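Local coordinates for phosphatidylethanolamine-binding protein (Plasmodium vivax, PDB 2GZQ) that probably binds the head groups of phospholipids such as phosphatidylethanolamine, or other phosphate-bearing ligands, at residues P25-D30 with V190-C195; Y40-F43 with K47-N50; S62-I67 with V100-S105. All coordinates share one frame; numbering follows the deposited sequence.

Contact 1: residues P25-D30 with V190-C195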
ATOM      1  N   PRO A  25       1.480   3.543 -15.908  1.00  4.34           N
ATOM      2  CA  PRO A  25       0.338   2.636 -15.708  1.00  3.78           C
ATOM      3  C   PRO A  25       0.583   1.344 -14.923  1.00  3.80           C
ATOM      4  O   PRO A  25      -0.307   0.519 -14.880  1.00  5.84           O
ATOM      5  CB  PRO A  25       0.013   2.249 -17.140  1.00  4.32           C
ATOM      6  CG  PRO A  25       1.354   2.149 -17.791  1.00  5.29           C
ATOM      7  CD  PRO A  25       2.212   3.207 -17.153  1.00  3.66           C
ATOM      8  N   HIS A  26       1.757   1.141 -14.330  1.00  3.21           N
ATOM      9  CA  HIS A  26       2.112  -0.173 -13.758  1.00  3.54           C
ATOM     10  C   HIS A  26       1.332  -0.493 -12.501  1.00  3.27           C
ATOM     11  O   HIS A  26       1.035  -1.671 -12.247  1.00  5.26           O
ATOM     12  CB  HIS A  26       3.585  -0.277 -13.441  1.00  3.03           C
ATOM     13  CG  HIS A  26       4.443  -0.272 -14.643  1.00  4.54           C
ATOM     14  ND1 HIS A  26       5.813  -0.176 -14.560  1.00  4.50           N
ATOM     15  CD2 HIS A  26       4.142  -0.352 -15.959  1.00  5.44           C
ATOM     16  CE1 HIS A  26       6.327  -0.189 -15.773  1.00  3.82           C
ATOM     17  NE2 HIS A  26       5.328  -0.303 -16.639  1.00  4.87           N
ATOM     18  N   VAL A  27       1.040   0.529 -11.697  1.00  2.78           N
ATOM     19  CA  VAL A  27       0.255   0.359 -10.484  1.00  3.32           C
ATOM     20  C   VAL A  27      -1.167   0.876 -10.662  1.00  2.93           C
ATOM     21  O   VAL A  27      -2.124   0.186 -10.312  1.00  3.54           O
ATOM     22  CB  VAL A  27       0.945   1.084  -9.286  1.00  2.62           C
ATOM     23  CG1 VAL A  27       0.081   1.053  -8.053  1.00  3.64           C
ATOM     24  CG2 VAL A  27       2.281   0.499  -9.016  1.00  3.24           C
ATOM     25  N   PHE A  28      -1.299   2.092 -11.184  1.00  3.82           N
ATOM     26  CA  PHE A  28      -2.591   2.666 -11.503  1.00  3.03           C
ATOM     27  C   PHE A  28      -2.703   2.761 -13.019  1.00  3.65           C
ATOM     28  O   PHE A  28      -1.876   3.432 -13.659  1.00  5.03           O
ATOM     29  CB  PHE A  28      -2.689   4.092 -10.961  1.00  4.19           C
ATOM     30  CG  PHE A  28      -2.562   4.226  -9.475  1.00  4.48           C
ATOM     31  CD1 PHE A  28      -3.208   3.395  -8.588  1.00  4.33           C
ATOM     32  CD2 PHE A  28      -1.815   5.260  -8.968  1.00  5.20           C
ATOM     33  CE1 PHE A  28      -3.102   3.598  -7.213  1.00  4.40           C
ATOM     34  CE2 PHE A  28      -1.690   5.441  -7.597  1.00  9.30           C
ATOM     35  CZ  PHE A  28      -2.345   4.598  -6.741  1.00  5.78           C
ATOM     36  N   PRO A  29      -3.661   2.075 -13.643  1.00  3.26           N
ATOM     37  CA  PRO A  29      -3.609   1.990 -15.105  0.70  7.01           C
ATOM     38  C   PRO A  29      -3.881   3.282 -15.837  1.00  7.64           C
ATOM     39  O   PRO A  29      -3.533   3.381 -17.012  1.00  9.31           O
ATOM     40  CB  PRO A  29      -4.656   0.928 -15.453  0.70  9.25           C
ATOM     41  CG  PRO A  29      -4.973   0.233 -14.195  0.70  4.67           C
ATOM     42  CD  PRO A  29      -4.721   1.232 -13.080  0.70 11.02           C
ATOM     43  N   ASP A  30      -4.450   4.280 -15.183  1.00  6.21           N
ATOM     44  CA  ASP A  30      -4.672   5.570 -15.864  1.00  7.00           C
ATOM     45  C   ASP A  30      -4.582   6.775 -14.916  1.00  6.14           C
ATOM     46  O   ASP A  30      -4.341   6.654 -13.722  1.00  7.20           O
ATOM     47  CB  ASP A  30      -6.000   5.585 -16.625  1.00 11.72           C
ATOM     48  CG  ASP A  30      -7.199   5.504 -15.717  1.00 13.50           C
ATOM     49  OD1 ASP A  30      -7.279   6.270 -14.730  1.00 12.51           O
ATOM     50  OD2 ASP A  30      -8.087   4.675 -16.003  1.00 21.99           O
ATOM     51  N   VAL A 190      -7.417   7.738  -2.696  1.00  2.00           N
ATOM     52  CA  VAL A 190      -7.238   9.125  -2.243  1.00  2.00           C
ATOM     53  C   VAL A 190      -5.818   9.541  -1.870  1.00  2.00           C
ATOM     54  O   VAL A 190      -5.553  10.709  -1.735  1.00  2.00           O
ATOM     55  CB  VAL A 190      -8.194   9.481  -1.102  1.00  2.00           C
ATOM     56  CG1 VAL A 190      -9.661   9.356  -1.503  1.00  2.00           C
ATOM     57  CG2 VAL A 190      -7.900   8.641   0.164  1.00  2.00           C
ATOM     58  N   GLY A 191      -4.911   8.575  -1.765  1.00  2.00           N
ATOM     59  CA  GLY A 191      -3.542   8.871  -1.391  1.00  2.00           C
ATOM     60  C   GLY A 191      -2.595   7.811  -1.869  1.00  2.00           C
ATOM     61  O   GLY A 191      -2.969   6.676  -2.134  1.00  2.00           O
ATOM     62  N   PHE A 192      -1.328   8.198  -1.968  1.00  2.00           N
ATOM     63  CA  PHE A 192      -0.285   7.306  -2.465  1.00  2.00           C
ATOM     64  C   PHE A 192       1.075   7.762  -1.967  1.00  2.10           C
ATOM     65  O   PHE A 192       1.351   8.970  -1.911  1.00  4.06           O
ATOM     66  CB  PHE A 192      -0.273   7.307  -3.990  1.00  2.00           C
ATOM     67  CG  PHE A 192       0.652   6.278  -4.574  1.00  2.00           C
ATOM     68  CD1 PHE A 192       1.892   6.637  -5.132  1.00  2.00           C
ATOM     69  CD2 PHE A 192       0.308   4.941  -4.564  1.00  2.00           C
ATOM     70  CE1 PHE A 192       2.747   5.679  -5.637  1.00  2.07           C
ATOM     71  CE2 PHE A 192       1.173   3.990  -5.063  1.00  2.00           C
ATOM     72  CZ  PHE A 192       2.393   4.365  -5.599  1.00  2.00           C
ATOM     73  N   ASN A 193       1.950   6.814  -1.644  1.00  2.00           N
ATOM     74  CA  ASN A 193       3.372   7.145  -1.474  1.00  2.00           C
ATOM     75  C   ASN A 193       4.152   5.914  -1.835  1.00  2.00           C
ATOM     76  O   ASN A 193       3.618   4.806  -1.904  1.00  2.00           O
ATOM     77  CB  ASN A 193       3.659   7.593  -0.030  1.00  2.00           C
ATOM     78  CG  ASN A 193       4.784   8.583   0.073  1.00  2.00           C
ATOM     79  OD1 ASN A 193       5.713   8.607  -0.776  1.00  2.36           O
ATOM     80  ND2 ASN A 193       4.731   9.395   1.136  1.00  4.02           N
ATOM     81  N   TRP A 194       5.440   6.091  -2.120  1.00  2.00           N
ATOM     82  CA  TRP A 194       6.265   4.945  -2.494  1.00  2.00           C
ATOM     83  C   TRP A 194       7.716   5.285  -2.254  1.00  2.00           C
ATOM     84  O   TRP A 194       8.080   6.454  -2.086  1.00  2.00           O
ATOM     85  CB  TRP A 194       6.030   4.530  -3.978  1.00  2.00           C
ATOM     86  CG  TRP A 194       6.808   5.335  -4.990  1.00  2.12           C
ATOM     87  CD1 TRP A 194       7.872   4.893  -5.693  1.00  2.84           C
ATOM     88  CD2 TRP A 194       6.574   6.687  -5.409  1.00  2.70           C
ATOM     89  NE1 TRP A 194       8.336   5.889  -6.534  1.00  3.79           N
ATOM     90  CE2 TRP A 194       7.547   6.996  -6.390  1.00  3.69           C
ATOM     91  CE3 TRP A 194       5.643   7.658  -5.059  1.00  4.26           C
ATOM     92  CZ2 TRP A 194       7.626   8.265  -7.001  1.00  6.73           C
ATOM     93  CZ3 TRP A 194       5.711   8.925  -5.681  1.00  6.09           C
ATOM     94  CH2 TRP A 194       6.703   9.208  -6.630  1.00  8.20           C
ATOM     95  N   CYS A 195       8.539   4.234  -2.275  1.00  2.00           N
ATOM     96  CA  CYS A 195       9.989   4.367  -2.248  1.00  2.00           C
ATOM     97  C   CYS A 195      10.565   3.355  -3.203  1.00  2.00           C
ATOM     98  O   CYS A 195       9.832   2.538  -3.758  1.00  2.00           O
ATOM     99  CB  CYS A 195      10.504   4.147  -0.809  1.00  2.00           C
ATOM    100  SG  CYS A 195      10.227   2.497  -0.141  1.00  2.00           S
TER

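Contact 2: residues Y40-F43 with K47-N50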
ATOM      1  N   TYR A  40       2.307  10.546   5.310  1.00  4.12           N
ATOM      2  CA  TYR A  40       3.641  10.466   5.881  1.00  5.55           C
ATOM      3  C   TYR A  40       3.833   9.064   6.463  1.00  5.61           C
ATOM      4  O   TYR A  40       2.956   8.569   7.188  1.00  6.53           O
ATOM      5  CB  TYR A  40       3.755  11.504   7.011  1.00  6.23           C
ATOM      6  CG  TYR A  40       4.963  11.339   7.900  1.00  8.58           C
ATOM      7  CD1 TYR A  40       4.881  10.612   9.079  1.00  8.19           C
ATOM      8  CD2 TYR A  40       6.185  11.921   7.570  1.00  6.51           C
ATOM      9  CE1 TYR A  40       5.964  10.463   9.902  1.00  9.44           C
ATOM     10  CE2 TYR A  40       7.292  11.771   8.401  1.00  9.07           C
ATOM     11  CZ  TYR A  40       7.168  11.031   9.544  1.00  6.27           C
ATOM     12  OH  TYR A  40       8.269  10.909  10.349  1.00 10.56           O
ATOM     13  N   ILE A  41       4.968   8.440   6.160  1.00  5.35           N
ATOM     14  CA  ILE A  41       5.226   7.051   6.566  1.00  4.67           C
ATOM     15  C   ILE A  41       6.635   6.941   7.076  1.00  5.32           C
ATOM     16  O   ILE A  41       7.588   7.219   6.351  1.00  5.66           O
ATOM     17  CB  ILE A  41       5.066   6.077   5.402  1.00  5.51           C
ATOM     18  CG1 ILE A  41       3.673   6.184   4.798  1.00  5.24           C
ATOM     19  CG2 ILE A  41       5.381   4.629   5.820  1.00  4.75           C
ATOM     20  CD1 ILE A  41       3.548   5.603   3.428  1.00  6.32           C
ATOM     21  N   SER A  42       6.775   6.558   8.348  1.00  4.79           N
ATOM     22  CA  SER A  42       8.070   6.416   9.011  1.00  5.53           C
ATOM     23  C   SER A  42       8.183   4.993   9.562  1.00  4.28           C
ATOM     24  O   SER A  42       7.436   4.600  10.436  1.00  4.79           O
ATOM     25  CB  SER A  42       8.156   7.411  10.172  1.00  5.78           C
ATOM     26  OG  SER A  42       9.388   7.273  10.841  1.00  7.70           O
ATOM     27  N   PHE A  43       9.148   4.230   9.064  1.00  6.14           N
ATOM     28  CA  PHE A  43       9.462   2.945   9.679  1.00  5.59           C
ATOM     29  C   PHE A  43       9.988   3.123  11.086  1.00  7.09           C
ATOM     30  O   PHE A  43       9.598   2.401  12.013  1.00  6.69           O
ATOM     31  CB  PHE A  43      10.458   2.172   8.825  1.00  5.98           C
ATOM     32  CG  PHE A  43       9.812   1.472   7.671  1.00  5.43           C
ATOM     33  CD1 PHE A  43       9.171   0.263   7.874  1.00  5.77           C
ATOM     34  CD2 PHE A  43       9.811   2.040   6.404  1.00  7.93           C
ATOM     35  CE1 PHE A  43       8.552  -0.390   6.837  1.00  5.52           C
ATOM     36  CE2 PHE A  43       9.189   1.394   5.341  1.00  8.59           C
ATOM     37  CZ  PHE A  43       8.551   0.171   5.563  1.00  4.58           C
ATOM     38  N   LYS A  47      13.851   7.056   8.825  1.00  5.60           N
ATOM     39  CA  LYS A  47      13.601   6.112   7.735  1.00  6.98           C
ATOM     40  C   LYS A  47      12.181   6.253   7.230  1.00  5.59           C
ATOM     41  O   LYS A  47      11.251   5.584   7.689  1.00  7.78           O
ATOM     42  CB  LYS A  47      13.894   4.698   8.210  1.00  8.22           C
ATOM     43  CG  LYS A  47      13.977   3.686   7.106  1.00  9.67           C
ATOM     44  CD  LYS A  47      14.284   2.320   7.702  1.00 12.16           C
ATOM     45  CE  LYS A  47      14.470   1.282   6.652  1.00  7.70           C
ATOM     46  NZ  LYS A  47      15.755   1.467   5.914  1.00  8.92           N
ATOM     47  N   GLU A  48      12.031   7.163   6.291  1.00  5.23           N
ATOM     48  CA  GLU A  48      10.740   7.629   5.816  1.00  6.25           C
ATOM     49  C   GLU A  48      10.522   7.273   4.338  1.00  6.00           C
ATOM     50  O   GLU A  48      11.470   7.242   3.554  1.00  6.95           O
ATOM     51  CB  GLU A  48      10.628   9.138   6.035  1.00  7.96           C
ATOM     52  CG  GLU A  48      10.539   9.511   7.503  1.00 10.95           C
ATOM     53  CD  GLU A  48      10.672  11.003   7.764  1.00 16.44           C
ATOM     54  OE1 GLU A  48      10.595  11.812   6.807  1.00 15.34           O
ATOM     55  OE2 GLU A  48      10.847  11.367   8.947  1.00 13.81           O
ATOM     56  N   VAL A  49       9.283   6.991   3.967  1.00  5.23           N
ATOM     57  CA  VAL A  49       8.911   6.744   2.595  1.00  4.90           C
ATOM     58  C   VAL A  49       8.465   8.081   2.014  1.00  4.97           C
ATOM     59  O   VAL A  49       7.487   8.674   2.494  1.00  6.68           O
ATOM     60  CB  VAL A  49       7.760   5.712   2.555  1.00  4.98           C
ATOM     61  CG1 VAL A  49       7.266   5.481   1.118  1.00  6.42           C
ATOM     62  CG2 VAL A  49       8.206   4.411   3.155  1.00  6.80           C
ATOM     63  N   ASN A  50       9.166   8.567   0.995  1.00  3.97           N
ATOM     64  CA  ASN A  50       8.988   9.942   0.518  1.00  4.51           C
ATOM     65  C   ASN A  50       9.176  10.081  -0.983  1.00  6.23           C
ATOM     66  O   ASN A  50      10.230  10.506  -1.450  1.00  7.01           O
ATOM     67  CB  ASN A  50       9.954  10.881   1.238  1.00 10.18           C
ATOM     68  CG  ASN A  50       9.712  12.337   0.889  1.00 11.79           C
ATOM     69  OD1 ASN A  50       8.585  12.745   0.647  1.00 10.69           O
ATOM     70  ND2 ASN A  50      10.784  13.130   0.863  1.00 13.42           N
TER
HETATM   71  O   HOH W   1       6.679  10.155   4.493  1.00 15.42           O
HETATM   72  O   HOH W   2      11.180   9.530  10.937  1.00 23.79           O

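Contact 3: residues S62-I67 with V100-S105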
ATOM      1  N   SER A  62       9.441  -4.727  10.238  1.00  7.32           N
ATOM      2  CA  SER A  62       8.216  -4.472  10.989  1.00  7.16           C
ATOM      3  C   SER A  62       7.344  -3.396  10.383  1.00  4.55           C
ATOM      4  O   SER A  62       7.816  -2.553   9.622  1.00  5.69           O
ATOM      5  CB  SER A  62       8.509  -4.084  12.427  1.00  9.34           C
ATOM      6  OG  SER A  62       9.289  -5.076  13.072  1.00 13.68           O
ATOM      7  N   VAL A  63       6.081  -3.417  10.751  1.00  3.80           N
ATOM      8  CA  VAL A  63       5.125  -2.445  10.258  1.00  4.46           C
ATOM      9  C   VAL A  63       5.622  -1.040  10.573  1.00  4.39           C
ATOM     10  O   VAL A  63       6.253  -0.820  11.601  1.00  4.17           O
ATOM     11  CB  VAL A  63       3.742  -2.736  10.856  1.00  4.51           C
ATOM     12  CG1 VAL A  63       3.671  -2.402  12.323  1.00  5.22           C
ATOM     13  CG2 VAL A  63       2.643  -2.027  10.114  1.00  6.62           C
ATOM     14  N   PRO A  64       5.396  -0.072   9.689  1.00  5.25           N
ATOM     15  CA  PRO A  64       5.830   1.287  10.029  1.00  5.49           C
ATOM     16  C   PRO A  64       5.378   1.734  11.405  1.00  4.35           C
ATOM     17  O   PRO A  64       4.210   1.566  11.759  1.00  4.64           O
ATOM     18  CB  PRO A  64       5.199   2.125   8.928  1.00  6.46           C
ATOM     19  CG  PRO A  64       5.201   1.203   7.734  1.00  4.96           C
ATOM     20  CD  PRO A  64       4.842  -0.147   8.322  1.00  5.14           C
ATOM     21  N   ARG A  65       6.269   2.339  12.175  1.00  4.21           N
ATOM     22  CA  ARG A  65       5.918   2.774  13.511  1.00  3.20           C
ATOM     23  C   ARG A  65       4.902   3.920  13.454  1.00  3.45           C
ATOM     24  O   ARG A  65       4.029   4.010  14.316  1.00  4.55           O
ATOM     25  CB  ARG A  65       7.165   3.214  14.282  1.00  4.43           C
ATOM     26  CG  ARG A  65       6.887   3.485  15.742  1.00  4.75           C
ATOM     27  CD  ARG A  65       8.145   3.731  16.550  1.00  7.90           C
ATOM     28  NE  ARG A  65       7.837   4.049  17.951  1.00  8.65           N
ATOM     29  CZ  ARG A  65       8.750   4.379  18.858  1.00  9.61           C
ATOM     30  NH1 ARG A  65       8.397   4.652  20.097  1.00  8.86           N
ATOM     31  NH2 ARG A  65      10.024   4.435  18.526  1.00 10.24           N
ATOM     32  N   ASN A  66       5.076   4.848  12.523  1.00  3.73           N
ATOM     33  CA  ASN A  66       4.222   6.031  12.470  1.00  4.36           C
ATOM     34  C   ASN A  66       3.776   6.337  11.068  1.00  4.70           C
ATOM     35  O   ASN A  66       4.617   6.507  10.171  1.00  5.45           O
ATOM     36  CB  ASN A  66       4.930   7.258  13.037  1.00  6.85           C
ATOM     37  CG  ASN A  66       5.073   7.183  14.501  1.00  9.86           C
ATOM     38  OD1 ASN A  66       4.125   7.426  15.237  1.00 12.37           O
ATOM     39  ND2 ASN A  66       6.250   6.801  14.942  1.00  8.46           N
ATOM     40  N   ILE A  67       2.464   6.420  10.868  1.00  4.21           N
ATOM     41  CA  ILE A  67       1.892   6.897   9.637  1.00  4.93           C
ATOM     42  C   ILE A  67       0.967   8.031   9.992  1.00  4.81           C
ATOM     43  O   ILE A  67       0.288   7.976  11.017  1.00  6.27           O
ATOM     44  CB  ILE A  67       1.165   5.782   8.897  1.00  4.48           C
ATOM     45  CG1 ILE A  67       2.162   4.726   8.439  1.00  4.70           C
ATOM     46  CG2 ILE A  67       0.364   6.330   7.721  1.00  7.27           C
ATOM     47  CD1 ILE A  67       1.543   3.516   7.811  1.00  7.15           C
ATOM     48  N   VAL A 100       1.322  -8.443  -2.152  1.00  2.48           N
ATOM     49  CA  VAL A 100       0.732  -7.665  -1.086  1.00  3.19           C
ATOM     50  C   VAL A 100       1.396  -7.938   0.271  1.00  3.32           C
ATOM     51  O   VAL A 100       1.302  -9.027   0.825  1.00  3.25           O
ATOM     52  CB  VAL A 100      -0.818  -7.774  -1.060  1.00  2.82           C
ATOM     53  CG1 VAL A 100      -1.282  -9.200  -0.972  1.00  3.46           C
ATOM     54  CG2 VAL A 100      -1.406  -6.901   0.067  1.00  4.35           C
ATOM     55  N   HIS A 101       2.081  -6.915   0.765  1.00  2.72           N
ATOM     56  CA  HIS A 101       2.740  -6.955   2.048  1.00  2.13           C
ATOM     57  C   HIS A 101       1.823  -6.727   3.236  1.00  2.00           C
ATOM     58  O   HIS A 101       2.136  -7.203   4.341  1.00  2.00           O
ATOM     59  CB  HIS A 101       3.852  -5.903   2.047  1.00  3.12           C
ATOM     60  CG  HIS A 101       4.978  -6.258   1.151  1.00  2.68           C
ATOM     61  ND1 HIS A 101       5.890  -7.227   1.476  1.00  4.69           N
ATOM     62  CD2 HIS A 101       5.315  -5.832  -0.091  1.00  4.51           C
ATOM     63  CE1 HIS A 101       6.748  -7.382   0.477  1.00  5.12           C
ATOM     64  NE2 HIS A 101       6.421  -6.539  -0.488  1.00  5.42           N
ATOM     65  N   TRP A 102       0.757  -5.957   3.073  1.00  2.07           N
ATOM     66  CA  TRP A 102       0.007  -5.448   4.222  1.00  2.21           C
ATOM     67  C   TRP A 102      -1.308  -4.910   3.727  1.00  2.74           C
ATOM     68  O   TRP A 102      -1.344  -4.221   2.706  1.00  3.43           O
ATOM     69  CB  TRP A 102       0.836  -4.355   4.915  1.00  3.28           C
ATOM     70  CG  TRP A 102       0.254  -3.783   6.171  1.00  2.26           C
ATOM     71  CD1 TRP A 102      -0.526  -4.413   7.102  1.00  2.98           C
ATOM     72  CD2 TRP A 102       0.442  -2.449   6.630  1.00  2.41           C
ATOM     73  NE1 TRP A 102      -0.829  -3.537   8.120  1.00  2.27           N
ATOM     74  CE2 TRP A 102      -0.250  -2.323   7.849  1.00  2.37           C
ATOM     75  CE3 TRP A 102       1.138  -1.344   6.123  1.00  3.35           C
ATOM     76  CZ2 TRP A 102      -0.303  -1.131   8.555  1.00  2.91           C
ATOM     77  CZ3 TRP A 102       1.108  -0.160   6.844  1.00  4.30           C
ATOM     78  CH2 TRP A 102       0.397  -0.062   8.051  1.00  3.05           C
ATOM     79  N   ALA A 103      -2.387  -5.222   4.439  1.00  2.55           N
ATOM     80  CA  ALA A 103      -3.696  -4.623   4.189  1.00  3.20           C
ATOM     81  C   ALA A 103      -4.410  -4.395   5.491  1.00  2.73           C
ATOM     82  O   ALA A 103      -4.670  -5.339   6.244  1.00  2.98           O
ATOM     83  CB  ALA A 103      -4.561  -5.506   3.298  1.00  3.47           C
ATOM     84  N   VAL A 104      -4.763  -3.146   5.768  1.00  3.04           N
ATOM     85  CA  VAL A 104      -5.456  -2.787   6.994  1.00  2.36           C
ATOM     86  C   VAL A 104      -6.592  -1.851   6.609  1.00  2.22           C
ATOM     87  O   VAL A 104      -6.424  -0.937   5.817  1.00  2.87           O
ATOM     88  CB  VAL A 104      -4.491  -2.197   8.048  1.00  3.11           C
ATOM     89  CG1 VAL A 104      -3.759  -0.968   7.531  1.00  4.41           C
ATOM     90  CG2 VAL A 104      -5.205  -1.903   9.338  1.00  4.08           C
ATOM     91  N   SER A 105      -7.759  -2.105   7.192  1.00  3.03           N
ATOM     92  CA  SER A 105      -8.980  -1.410   6.845  1.00  3.63           C
ATOM     93  C   SER A 105      -9.684  -0.886   8.080  1.00  4.28           C
ATOM     94  O   SER A 105      -9.648  -1.524   9.131  1.00  9.85           O
ATOM     95  CB  SER A 105      -9.849  -2.408   6.090  1.00  5.36           C
ATOM     96  OG  SER A 105     -11.077  -1.851   5.649  1.00  5.57           O
TER

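Contact 1: residues P25-D30 with V190-C195
Beside Phe192, the residue that meets Phe28 and Val27 across this contact, the side-chain oxygen of Asn193 is gripped by two backbone amides. Asn193 OD1 accepts from Trp194 N at 2.9 Å, a bond bent to 135° at the hydrogen and arriving well to the side of the carbonyl, and it accepts again from His51 N. Asn193 ND2 in turn donates to Met39 O. The bond from Trp194 N is local to strand 188-198, while His51 N and Met39 O join this buried residue to the chain on the other side of the sheet; Phe192 serves the side with the helices.

There the contact is purely apolar. With CG anti to the backbone N (chi1 -172°), the Phe192 ring is carried off the strand and offers a face to Phe28, whose edge comes in off-centre. The centroids lie 5.1 Å apart and the planes are turned by 66°, an offset edge-to-face pair. Phe28 CZ makes the closest approach, 3.4 Å from Phe192 CD2, with Phe28 CE2 following over the same face. Val27 CG1 lies over the rim of one Phe28 face and obliquely to Phe192, 4.3 Å from Phe192 CE2.

Leu18 of helix 15-20 touches both phenylalanines, and Ile143 of strand 138-148 touches both Val27 and Phe192. The strand itself carries a classic beta bulge, where Val190 and Gly191 together face Leu144. The pair thus exemplifies how the N-terminal helices and the loop after them pack on one side of the large beta sheet in this phosphatidylethanolamine-binding protein fold.

Contact 2: residues Y40-F43 with K47-N50
Two rings of strand 39-42 and its corner meet the returning strand 47-49 in different ways. Phe43 has a carbonyl oxygen, Lys47 O, at its edge and near its plane, whereas a methyl group, Val49 CG2, approaches obliquely, 3.9 Å from Phe43 CE2. Tyr40 meets a carboxylate: the Glu48 group stands obliquely to the ring, the two planes 68° apart, with Glu48 CD 3.5 Å from Tyr40 CE2.

The hydroxyl of Tyr40 donates to Glu48 OE2 at 3.0 Å, reaching it from above the carboxylate plane. Tyr40 CG lies anti to the backbone N (chi1 167°) and the Glu48 chain runs extended beyond CG, which together bring phenol and carboxylate to each other. Water 2 supplies a second donor to Glu48 OE2, at 2.7 Å, and links it to Ser42 OG; Ser42 and Glu48 form a non-hydrogen-bonded pair of the antiparallel ladder.

The backbones are joined by Val49 N to Ile41 O and, nearer the turn, by Phe43 N to Lys47 O, each 2.9 Å long. Water 1 also bridges the strands, accepting from Ile41 N and donating to Val49 O. On the sheet face of these two residues, Ile41 CG2 lies 3.9 Å from Val49 CG2, and both side chains rest on Phe142 of the large sheet. The Lys47 chain runs past Phe43 CB, and its NZ bonds to the backbone oxygens of Ala58 and Asp56.

The hairpin is therefore two-sided, apolar on the face of Ile41 and Val49, polar and water-bridged on that of Ser42 and Glu48, with another water between the backbones; two donors on one oxygen would probably favour an ionised Glu48.

Contact 3: residues S62-I67 with V100-S105
This is a buried apolar contact between the two sheets of the fold, in which one tryptophan of the large sheet, Trp102 on strand 99-107, is received by Val63, Pro64 and Ile67 where the chain enters strand 66-69 of the small sheet. The nearest CA atoms, those of Val63 and Trp102, are 8.5 Å apart, and no hydrogen bond crosses, so side chains alone join the segments.

The reach of the indole comes from the first torsion. Trp102 CG is anti to the backbone N (chi1 -176°), which projects the bicycle away from its own strand. Val63 CG2 then lies over one face of the six-membered ring, 3.6 Å from its centroid and only 19° off the normal, a CH-pi contact made close to Trp102 CZ2 and CH2. Against the opposite face, toward the rim, lies Val104 CG1, two residues along the same strand, so the indole lies between two valine methyls, one on each face.

Sheet-on-sheet packing of this kind is the core of the phosphatidylethanolamine-binding protein fold, and here the large sheet is irregular just where the tryptophan departs: His101 and Trp102 both face Met83 in a classic beta bulge. His101 contacts Asp85, and in relatives the corresponding histidine and aspartate line the anion-binding pocket, which probably holds here too.

At the far rim of the indole, Ile67 CD1 sits at the edge in the ring plane, 3.8 Å from Trp102 CH2, its side chain coming from the opposing direction. Pro64 CD approaches obliquely, 4.0 Å from Trp102 CZ3, while the proline also touches Phe43 and Tyr126, and Leu81 of strand 77-85 adds a further neighbour to the indole.

Contact 1 opens first along the chain and closes last, near the C-terminus; contacts 2 and 3 follow one another in between. Contacts 2 and 3, with centres 11 Å apart, share the small antiparallel sheet, where strands 39-42 and 66-69 are neighbours and Ser42 N probably bonds to Asn66 O. Contacts 1 and 3, about 17 Å apart between centres, both reach the large sheet but from opposite sides of the chain's centre. Contact 2, about 16 Å from contact 1 by centres, touches it where Val49 packs on Asn193, Trp194 and Cys195. The result is a layered body: N-terminal elements, large sheet, then small sheet.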